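Local coordinates for Orf c02003 protein (Sulfolobus solfataricus P2, PDB 2Q00) that is of unknown function but belongs to the archaeal PaREP1/PaREP8 family and folds as a compact, all-helical single chain, at residues N76-I79 against P80-K84; A86-L89 against H90-F94; E15-S19 against K20-V24; S62-L65 against F66-S69. All blocks are in the same frame, centred on the assembly; numbering follows the deposited sequence.

Contact 1 (N76-I79 against P80-K84); sequences NTEI and PILWK
Glu78 and Leu82 stand one helical turn apart, and their side chains cross at a slant. The touching atoms are Glu78 CB and Leu82 CD1, 3.8 Å apart. In Leu82, CG is anti to the carbonyl carbon (chi1 -85°), and this torsion and a chi2 of 38° together bring CD1 to Glu78. The Glu78 chain is extended beyond CG. Its OE1 lies beside Leu82 CD1, at 4.1 Å, and makes a salt bridge with Lys113. An alanine in place of Leu82 would probably strip the methylene of Glu78 of its apolar cover and open a gap toward Phe117.

Glu78 itself belongs to a type I beta turn from Asn76 to Ile79 that leads into the helix. Asn76 works as a cap here: its OD1 accepts from Glu78 N at 2.9 Å, with the donor tilted 20° from the carbonyl plane. This bond fixes the rotation of the Asn76 amide. Pro80 follows in the first turn of the helix, where its lack of an N-H costs little. Trp83 N donates to Ile79 O at 2.8 Å, a regular helical bond. Trp83 CB lies 3.3 Å from the same Ile79 O, while the indole leads away from the turn.

The arrangement is a capped helix start, that of helix 79-95. Ile79 leans on Leu114 and Leu82 on Phe117, both of helix 101-122. Trp83 touches Leu65 and Ser69 of helix 62-71 and Ala34 and Ile38 of helix 23-45.

Contact 2 (A86-L89 against H90-F94); sequences AWTL and HVEGF
Trp87 O accepts from Val91 N at 2.8 Å. Val91 lies one turn on from Trp87, and the two side chains meet there. Val91 CG2 lies over one face of the indole, offset toward the rim. It is 3.9 Å from the centroid of the five-membered ring, a CH-pi contact, and its nearest ring atom is Trp87 CE2 at 3.6 Å. His90 approaches the six-membered ring with its edge. The two planes stand at 70°, an offset edge-to-face pair in which His90 ND1 is 3.5 Å from Trp87 CZ3. Trp87 has CG anti to the backbone N (chi1 -174°), which swings the indole alongside the next turn, with CE2 near Val91 CG2 and CZ3 near His90 ND1. A serine in place of Trp87 would probably leave Val91 CG2 without its aromatic face and His90 without one of its ring partners.

Thr88 and Glu92 run side by side, with Thr88 CG2 3.9 Å from Glu92 OE2. The helix then widens into a pi-type turn at 90-94, where Phe94 N donates to Leu89 O at 3.1 Å. Gly93 suits this turn, since a beta carbon there would collide with Leu89 O.

The stretch forms the last turns of helix 79-95. Leu89 packs on Val104, Leu107 and Val111 of helix 101-122. Tyr31 of helix 23-45 stacks on the His90 ring, and Phe66 of helix 62-71 meets Trp87 edge-to-face.

Contact 3 (E15-S19 against K20-V24); sequences EEFLS and KGDLV
Lys20, Phe17 and Asp22 carry this contact, across the end of one helix and the start of the next. Lys20 is the first residue to leave helical geometry. Its CG and CD lie close to Glu16 O, CG at 3.5 Å, and the end of the chain leads away. Its backbone N makes only weak bonds, to Glu16 O and to Phe17 O.

Phe17 and Asp22 lie side by side, pointing the same way. The ring atom Phe17 CD1 is 3.8 Å from Asp22 CB, and the ring and carboxylate planes are 69° apart. Asp22 has CG anti to its backbone N (chi1 -163°), which lays its side chain alongside the ring. Its carboxylate serves as the N-cap of helix 23-45, where OD1 accepts from Gln25 N.

The backbone of the same pair is joined too. Asp22 N donates to Phe17 O at 2.7 Å, and Gly21 N donates to Leu18 O at 2.8 Å. Together they make a Schellman motif, with Gly21 as the C-prime residue. Its phi of 79° is one that glycine adopts readily. The donor of the second bond sits above the carbonyl plane of Leu18.

The turn lies at the surface and joins helix 6-19 to helix 23-45. Phe17 rests on Gln25, Ala26 and Lys29 of the second helix. Leu18 touches Lys105 and Lys108 of helix 101-122, and Leu23 meets Val104 of that helix.

Contact 4 (S62-L65 against F66-S69); sequences SENL and FKAS
Phe66 N donates to Ser62 O at 2.9 Å, and the ring carbon Phe66 CD2 also lies close to that oxygen, at 3.1 Å. Phe66 CG is anti to the carbonyl carbon (chi1 -86°), which lays the ring back along the preceding turn, with Glu63 CA near the ring plane at its edge. Lys67 also leans backward. Its CG is 3.1 Å from Glu63 O, which accepts from Lys67 N. The chain bends at its end, and Lys67 NZ stays 6.4 Å from Glu63 OE1, too far for a salt bridge.

This is a regular alpha-helix, the main part of helix 62-71, with i to i+4 bonds repeated through the stretch. Ala68 N donates to Asn64 O and Ser69 N to Leu65 O. Ser69 adds a side-chain bond: its OG donates to Phe66 O at 2.6 Å.

Further out, Trp83 of helix 79-95 meets the Phe66 ring edge-to-face. Leu65 and Ala68 face Ile38 of helix 23-45. Ala68 also touches Ile50 of helix 48-52.

How the contacts relate
Contacts 1 and 2 share helix 79-95, one at its start and the other near its end, with centres about 15 Å apart. Contact 4 lies on helix 62-71, which precedes helix 79-95 in the chain, and touches both. Trp83 CZ2 is 3.3 Å from Leu65 CB, and Trp87 CG is 3.4 Å from Phe66 CZ. These three are partly buried, and aromatic rings join contact 4 to contacts 1 and 2. Contact 3 is a surface turn between helices 6-19 and 23-45, on the opposite side of the chain's centre from contacts 1 and 4. It meets contact 2 where Phe94 packs on Val24. Capping dominates contacts 1 and 3, ring packing contact 2, and regular helical bonding contact 4.

Contact 1 (N76-I79 against P80-K84)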
loop_
_atom_site.group_PDB
_atom_site.type_symbol
_atom_site.label_atom_id
_atom_site.label_comp_id
_atom_site.label_asym_id
_atom_site.label_seq_id
_atom_site.Cartn_x
_atom_site.Cartn_y
_atom_site.Cartn_z
ATOM N N ASN A 76 -4.795 -13.954 -3.251
ATOM C CA ASN A 76 -4.039 -13.560 -4.437
ATOM C C ASN A 76 -2.536 -13.660 -4.187
ATOM O O ASN A 76 -1.967 -12.861 -3.443
ATOM C CB ASN A 76 -4.395 -12.133 -4.858
ATOM C CG ASN A 76 -3.728 -11.737 -6.156
ATOM O OD1 ASN A 76 -2.508 -11.627 -6.226
ATOM N ND2 ASN A 76 -4.528 -11.532 -7.197
ATOM N N THR A 77 -1.904 -14.640 -4.827
ATOM C CA THR A 77 -0.473 -14.883 -4.672
ATOM C C THR A 77 0.446 -13.652 -4.731
ATOM O O THR A 77 1.460 -13.599 -4.027
ATOM C CB THR A 77 0.022 -15.956 -5.699
ATOM O OG1 THR A 77 -0.557 -15.714 -6.992
ATOM C CG2 THR A 77 -0.368 -17.360 -5.232
ATOM N N GLU A 78 0.085 -12.652 -5.530
ATOM C CA GLU A 78 0.911 -11.453 -5.672
ATOM C C GLU A 78 0.968 -10.422 -4.548
ATOM O O GLU A 78 1.978 -9.737 -4.406
ATOM C CB GLU A 78 0.522 -10.678 -6.923
ATOM C CG GLU A 78 0.547 -11.438 -8.218
ATOM C CD GLU A 78 0.431 -10.498 -9.404
ATOM O OE1 GLU A 78 1.350 -9.663 -9.593
ATOM O OE2 GLU A 78 -0.577 -10.577 -10.140
ATOM N N ILE A 79 -0.074 -10.288 -3.738
ATOM C CA ILE A 79 -0.019 -9.211 -2.751
ATOM C C ILE A 79 1.148 -9.216 -1.777
ATOM O O ILE A 79 1.641 -8.147 -1.405
ATOM C CB ILE A 79 -1.372 -9.017 -1.980
ATOM C CG1 ILE A 79 -1.448 -9.929 -0.772
ATOM C CG2 ILE A 79 -2.564 -9.273 -2.926
ATOM C CD1 ILE A 79 -1.762 -11.354 -1.132
ATOM N N PRO A 80 1.623 -10.393 -1.354
ATOM C CA PRO A 80 2.754 -10.300 -0.423
ATOM C C PRO A 80 3.958 -9.615 -1.076
ATOM O O PRO A 80 4.697 -8.884 -0.421
ATOM C CB PRO A 80 3.029 -11.758 -0.052
ATOM C CG PRO A 80 2.554 -12.523 -1.274
ATOM C CD PRO A 80 1.278 -11.796 -1.642
ATOM N N ILE A 81 4.154 -9.824 -2.373
ATOM C CA ILE A 81 5.278 -9.178 -3.035
ATOM C C ILE A 81 4.983 -7.736 -3.457
ATOM O O ILE A 81 5.905 -6.930 -3.574
ATOM C CB ILE A 81 5.787 -10.019 -4.219
ATOM C CG1 ILE A 81 4.626 -10.706 -4.922
ATOM C CG2 ILE A 81 6.747 -11.088 -3.707
ATOM C CD1 ILE A 81 5.044 -11.546 -6.118
ATOM N N LEU A 82 3.713 -7.400 -3.669
ATOM C CA LEU A 82 3.361 -6.023 -4.009
ATOM C C LEU A 82 3.614 -5.231 -2.732
ATOM O O LEU A 82 4.105 -4.094 -2.757
ATOM C CB LEU A 82 1.891 -5.917 -4.410
ATOM C CG LEU A 82 1.520 -6.205 -5.869
ATOM C CD1 LEU A 82 2.356 -7.343 -6.400
ATOM C CD2 LEU A 82 0.039 -6.541 -5.967
ATOM N N TRP A 83 3.295 -5.848 -1.604
ATOM C CA TRP A 83 3.517 -5.196 -0.326
ATOM C C TRP A 83 4.995 -4.831 -0.098
ATOM O O TRP A 83 5.297 -3.754 0.428
ATOM C CB TRP A 83 3.021 -6.079 0.827
ATOM C CG TRP A 83 3.332 -5.463 2.147
ATOM C CD1 TRP A 83 4.250 -5.894 3.062
ATOM C CD2 TRP A 83 2.803 -4.227 2.659
ATOM N NE1 TRP A 83 4.330 -4.999 4.107
ATOM C CE2 TRP A 83 3.452 -3.969 3.884
ATOM C CE3 TRP A 83 1.845 -3.314 2.197
ATOM C CZ2 TRP A 83 3.173 -2.833 4.657
ATOM C CZ3 TRP A 83 1.566 -2.185 2.962
ATOM C CH2 TRP A 83 2.231 -1.957 4.181
ATOM N N LYS A 84 5.915 -5.717 -0.488
ATOM C CA LYS A 84 7.343 -5.437 -0.305
ATOM C C LYS A 84 7.712 -4.111 -0.965
ATOM O O LYS A 84 8.389 -3.276 -0.357
ATOM C CB LYS A 84 8.200 -6.566 -0.886
ATOM C CG LYS A 84 8.059 -7.899 -0.145
ATOM C CD LYS A 84 9.052 -8.947 -0.670
ATOM C CE LYS A 84 8.889 -10.303 0.028
ATOM N NZ LYS A 84 7.569 -10.959 -0.248
#

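Contact 2 (A86-L89 against H90-F94)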
loop_
_atom_site.group_PDB
_atom_site.type_symbol
_atom_site.label_atom_id
_atom_site.label_comp_id
_atom_site.label_asym_id
_atom_site.label_seq_id
_atom_site.Cartn_x
_atom_site.Cartn_y
_atom_site.Cartn_z
ATOM N N ALA A 86 5.856 -1.617 -1.530
ATOM C CA ALA A 86 5.306 -0.541 -0.730
ATOM C C ALA A 86 6.296 -0.254 0.405
ATOM O O ALA A 86 6.626 0.907 0.686
ATOM C CB ALA A 86 3.915 -0.951 -0.159
ATOM N N TRP A 87 6.778 -1.319 1.044
ATOM C CA TRP A 87 7.720 -1.184 2.151
ATOM C C TRP A 87 8.980 -0.469 1.679
ATOM O O TRP A 87 9.473 0.434 2.354
ATOM C CB TRP A 87 8.056 -2.575 2.722
ATOM C CG TRP A 87 8.911 -2.554 3.968
ATOM C CD1 TRP A 87 10.196 -3.021 4.095
ATOM C CD2 TRP A 87 8.566 -1.994 5.243
ATOM N NE1 TRP A 87 10.669 -2.776 5.367
ATOM C CE2 TRP A 87 9.691 -2.147 6.091
ATOM C CE3 TRP A 87 7.420 -1.373 5.752
ATOM C CZ2 TRP A 87 9.697 -1.699 7.417
ATOM C CZ3 TRP A 87 7.430 -0.927 7.069
ATOM C CH2 TRP A 87 8.561 -1.090 7.886
ATOM N N THR A 88 9.483 -0.860 0.508
ATOM C CA THR A 88 10.696 -0.250 -0.058
ATOM C C THR A 88 10.495 1.239 -0.253
ATOM O O THR A 88 11.382 2.052 0.037
ATOM C CB THR A 88 11.056 -0.819 -1.432
ATOM O OG1 THR A 88 11.226 -2.238 -1.346
ATOM C CG2 THR A 88 12.338 -0.168 -1.936
ATOM N N LEU A 89 9.329 1.591 -0.778
ATOM C CA LEU A 89 9.005 2.987 -0.986
ATOM C C LEU A 89 9.055 3.681 0.370
ATOM O O LEU A 89 9.596 4.780 0.495
ATOM C CB LEU A 89 7.598 3.124 -1.602
ATOM C CG LEU A 89 7.517 2.918 -3.115
ATOM C CD1 LEU A 89 6.092 2.836 -3.594
ATOM C CD2 LEU A 89 8.240 4.076 -3.774
ATOM N N HIS A 90 8.497 3.023 1.381
ATOM C CA HIS A 90 8.450 3.576 2.725
ATOM C C HIS A 90 9.832 3.837 3.321
ATOM O O HIS A 90 10.157 4.971 3.688
ATOM C CB HIS A 90 7.673 2.633 3.648
ATOM C CG HIS A 90 7.420 3.195 5.012
ATOM N ND1 HIS A 90 7.269 2.401 6.129
ATOM C CD2 HIS A 90 7.273 4.474 5.436
ATOM C CE1 HIS A 90 7.042 3.165 7.184
ATOM N NE2 HIS A 90 7.039 4.426 6.789
ATOM N N VAL A 91 10.641 2.785 3.426
ATOM C CA VAL A 91 11.981 2.907 4.000
ATOM C C VAL A 91 12.967 3.697 3.139
ATOM O O VAL A 91 13.260 4.858 3.420
ATOM C CB VAL A 91 12.584 1.519 4.283
ATOM C CG1 VAL A 91 13.988 1.669 4.833
ATOM C CG2 VAL A 91 11.707 0.770 5.268
ATOM N N GLU A 92 13.475 3.063 2.091
ATOM C CA GLU A 92 14.434 3.692 1.186
ATOM C C GLU A 92 13.952 4.986 0.539
ATOM O O GLU A 92 14.759 5.839 0.170
ATOM C CB GLU A 92 14.826 2.700 0.094
ATOM C CG GLU A 92 15.704 1.578 0.603
ATOM C CD GLU A 92 15.926 0.505 -0.432
ATOM O OE1 GLU A 92 16.261 0.857 -1.584
ATOM O OE2 GLU A 92 15.766 -0.688 -0.091
ATOM N N GLY A 93 12.639 5.131 0.409
ATOM C CA GLY A 93 12.101 6.321 -0.218
ATOM C C GLY A 93 11.905 7.514 0.696
ATOM O O GLY A 93 12.665 8.482 0.649
ATOM N N PHE A 94 10.874 7.446 1.527
ATOM C CA PHE A 94 10.553 8.524 2.446
ATOM C C PHE A 94 11.628 8.746 3.515
ATOM O O PHE A 94 12.062 9.881 3.757
ATOM C CB PHE A 94 9.202 8.235 3.114
ATOM C CG PHE A 94 8.726 9.331 4.028
ATOM C CD1 PHE A 94 8.501 10.616 3.535
ATOM C CD2 PHE A 94 8.495 9.073 5.383
ATOM C CE1 PHE A 94 8.049 11.637 4.377
ATOM C CE2 PHE A 94 8.042 10.082 6.239
ATOM C CZ PHE A 94 7.817 11.370 5.738
#

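Contact 3 (E15-S19 against K20-V24)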
loop_
_atom_site.group_PDB
_atom_site.type_symbol
_atom_site.label_atom_id
_atom_site.label_comp_id
_atom_site.label_asym_id
_atom_site.label_seq_id
_atom_site.Cartn_x
_atom_site.Cartn_y
_atom_site.Cartn_z
ATOM N N GLU A 15 0.420 10.450 -6.796
ATOM C CA GLU A 15 0.569 10.780 -8.208
ATOM C C GLU A 15 0.822 12.285 -8.395
ATOM O O GLU A 15 1.682 12.682 -9.181
ATOM C CB GLU A 15 -0.696 10.382 -8.968
ATOM C CG GLU A 15 -0.999 8.899 -8.989
ATOM C CD GLU A 15 -0.218 8.157 -10.062
ATOM O OE1 GLU A 15 0.974 7.839 -9.839
ATOM O OE2 GLU A 15 -0.796 7.898 -11.140
ATOM N N GLU A 16 0.074 13.118 -7.673
ATOM C CA GLU A 16 0.236 14.569 -7.779
ATOM C C GLU A 16 1.650 15.008 -7.415
ATOM O O GLU A 16 2.287 15.759 -8.157
ATOM C CB GLU A 16 -0.763 15.300 -6.871
ATOM C CG GLU A 16 -2.200 15.325 -7.387
ATOM C CD GLU A 16 -3.137 16.169 -6.512
ATOM O OE1 GLU A 16 -4.288 16.412 -6.947
ATOM O OE2 GLU A 16 -2.729 16.584 -5.394
ATOM N N PHE A 17 2.125 14.550 -6.258
ATOM C CA PHE A 17 3.463 14.869 -5.774
ATOM C C PHE A 17 4.536 14.430 -6.759
ATOM O O PHE A 17 5.515 15.147 -6.984
ATOM C CB PHE A 17 3.710 14.187 -4.431
ATOM C CG PHE A 17 3.057 14.872 -3.277
ATOM C CD1 PHE A 17 3.355 16.203 -2.991
ATOM C CD2 PHE A 17 2.168 14.183 -2.456
ATOM C CE1 PHE A 17 2.779 16.845 -1.901
ATOM C CE2 PHE A 17 1.581 14.807 -1.357
ATOM C CZ PHE A 17 1.887 16.144 -1.074
ATOM N N LEU A 18 4.344 13.245 -7.334
ATOM C CA LEU A 18 5.288 12.695 -8.304
ATOM C C LEU A 18 5.384 13.672 -9.484
ATOM O O LEU A 18 6.476 14.077 -9.888
ATOM C CB LEU A 18 4.790 11.332 -8.792
ATOM C CG LEU A 18 5.807 10.314 -9.321
ATOM C CD1 LEU A 18 5.063 9.166 -10.027
ATOM C CD2 LEU A 18 6.780 10.991 -10.286
ATOM N N SER A 19 4.219 14.058 -10.006
ATOM C CA SER A 19 4.127 14.981 -11.134
ATOM C C SER A 19 4.824 16.301 -10.886
ATOM O O SER A 19 5.290 16.938 -11.822
ATOM C CB SER A 19 2.664 15.259 -11.485
ATOM O OG SER A 19 2.044 14.115 -12.053
ATOM N N LYS A 20 4.885 16.719 -9.628
ATOM C CA LYS A 20 5.534 17.977 -9.290
ATOM C C LYS A 20 6.968 17.748 -8.826
ATOM O O LYS A 20 7.624 18.671 -8.344
ATOM C CB LYS A 20 4.745 18.704 -8.194
ATOM C CG LYS A 20 3.316 19.055 -8.583
ATOM C CD LYS A 20 2.530 19.564 -7.380
ATOM C CE LYS A 20 1.061 19.772 -7.712
ATOM N NZ LYS A 20 0.866 20.845 -8.731
ATOM N N GLY A 21 7.442 16.513 -8.970
ATOM C CA GLY A 21 8.796 16.187 -8.566
ATOM C C GLY A 21 9.027 15.965 -7.077
ATOM O O GLY A 21 10.170 15.776 -6.659
ATOM N N ASP A 22 7.975 15.979 -6.262
ATOM C CA ASP A 22 8.153 15.768 -4.823
ATOM C C ASP A 22 8.174 14.264 -4.531
ATOM O O ASP A 22 7.180 13.691 -4.072
ATOM C CB ASP A 22 7.020 16.441 -4.042
ATOM C CG ASP A 22 7.354 16.612 -2.571
ATOM O OD1 ASP A 22 8.031 15.719 -2.009
ATOM O OD2 ASP A 22 6.935 17.632 -1.972
ATOM N N LEU A 23 9.313 13.634 -4.804
ATOM C CA LEU A 23 9.482 12.195 -4.613
ATOM C C LEU A 23 9.319 11.709 -3.176
ATOM O O LEU A 23 8.738 10.640 -2.938
ATOM C CB LEU A 23 10.849 11.765 -5.151
ATOM C CG LEU A 23 11.030 12.005 -6.650
ATOM C CD1 LEU A 23 12.500 11.891 -7.031
ATOM C CD2 LEU A 23 10.189 11.014 -7.433
ATOM N N VAL A 24 9.825 12.491 -2.227
ATOM C CA VAL A 24 9.735 12.133 -0.818
ATOM C C VAL A 24 8.288 12.005 -0.353
ATOM O O VAL A 24 7.920 11.050 0.338
ATOM C CB VAL A 24 10.421 13.185 0.053
ATOM C CG1 VAL A 24 10.392 12.754 1.513
ATOM C CG2 VAL A 24 11.852 13.388 -0.425
#

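Contact 4 (S62-L65 against F66-S69)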
loop_
_atom_site.group_PDB
_atom_site.type_symbol
_atom_site.label_atom_id
_atom_site.label_comp_id
_atom_site.label_asym_id
_atom_site.label_seq_id
_atom_site.Cartn_x
_atom_site.Cartn_y
_atom_site.Cartn_z
ATOM N N SER A 62 3.617 -2.177 11.412
ATOM C CA SER A 62 4.151 -2.725 10.174
ATOM C C SER A 62 4.090 -4.262 10.118
ATOM O O SER A 62 3.837 -4.843 9.056
ATOM C CB SER A 62 5.592 -2.246 10.002
ATOM O OG SER A 62 5.685 -0.844 10.220
ATOM N N GLU A 63 4.310 -4.913 11.262
ATOM C CA GLU A 63 4.284 -6.374 11.329
ATOM C C GLU A 63 2.903 -6.943 11.023
ATOM O O GLU A 63 2.784 -8.041 10.468
ATOM C CB GLU A 63 4.758 -6.864 12.702
ATOM C CG GLU A 63 6.228 -6.561 13.006
ATOM C CD GLU A 63 6.440 -5.178 13.589
ATOM O OE1 GLU A 63 5.495 -4.356 13.562
ATOM O OE2 GLU A 63 7.561 -4.915 14.069
ATOM N N ASN A 64 1.863 -6.202 11.394
ATOM C CA ASN A 64 0.496 -6.630 11.112
ATOM C C ASN A 64 0.289 -6.625 9.606
ATOM O O ASN A 64 -0.268 -7.575 9.046
ATOM C CB ASN A 64 -0.517 -5.686 11.752
ATOM C CG ASN A 64 -0.750 -5.983 13.208
ATOM O OD1 ASN A 64 -1.226 -7.062 13.563
ATOM N ND2 ASN A 64 -0.418 -5.023 14.069
ATOM N N LEU A 65 0.739 -5.549 8.955
ATOM C CA LEU A 65 0.613 -5.419 7.502
ATOM C C LEU A 65 1.363 -6.556 6.834
ATOM O O LEU A 65 0.843 -7.207 5.929
ATOM C CB LEU A 65 1.186 -4.084 7.010
ATOM C CG LEU A 65 0.465 -2.769 7.337
ATOM C CD1 LEU A 65 -1.034 -2.926 7.078
ATOM C CD2 LEU A 65 0.725 -2.387 8.782
ATOM N N PHE A 66 2.597 -6.782 7.268
ATOM C CA PHE A 66 3.378 -7.883 6.712
ATOM C C PHE A 66 2.600 -9.189 6.929
ATOM O O PHE A 66 2.415 -9.959 5.989
ATOM C CB PHE A 66 4.757 -7.940 7.382
ATOM C CG PHE A 66 5.783 -7.042 6.735
ATOM C CD1 PHE A 66 6.328 -7.375 5.492
ATOM C CD2 PHE A 66 6.197 -5.864 7.358
ATOM C CE1 PHE A 66 7.267 -6.554 4.877
ATOM C CE2 PHE A 66 7.136 -5.028 6.756
ATOM C CZ PHE A 66 7.675 -5.373 5.509
ATOM N N LYS A 67 2.131 -9.429 8.154
ATOM C CA LYS A 67 1.358 -10.641 8.433
ATOM C C LYS A 67 0.188 -10.698 7.477
ATOM O O LYS A 67 -0.062 -11.713 6.819
ATOM C CB LYS A 67 0.771 -10.641 9.848
ATOM C CG LYS A 67 1.735 -10.904 10.985
ATOM C CD LYS A 67 0.957 -11.284 12.244
ATOM C CE LYS A 67 1.736 -10.990 13.531
ATOM N NZ LYS A 67 1.808 -9.523 13.854
ATOM N N ALA A 68 -0.541 -9.590 7.429
ATOM C CA ALA A 68 -1.712 -9.471 6.581
ATOM C C ALA A 68 -1.403 -9.825 5.133
ATOM O O ALA A 68 -2.140 -10.596 4.502
ATOM C CB ALA A 68 -2.265 -8.057 6.673
ATOM N N SER A 69 -0.317 -9.269 4.603
ATOM C CA SER A 69 0.060 -9.540 3.219
ATOM C C SER A 69 0.326 -11.040 3.030
ATOM O O SER A 69 -0.111 -11.632 2.040
ATOM C CB SER A 69 1.293 -8.712 2.817
ATOM O OG SER A 69 2.426 -9.019 3.612
#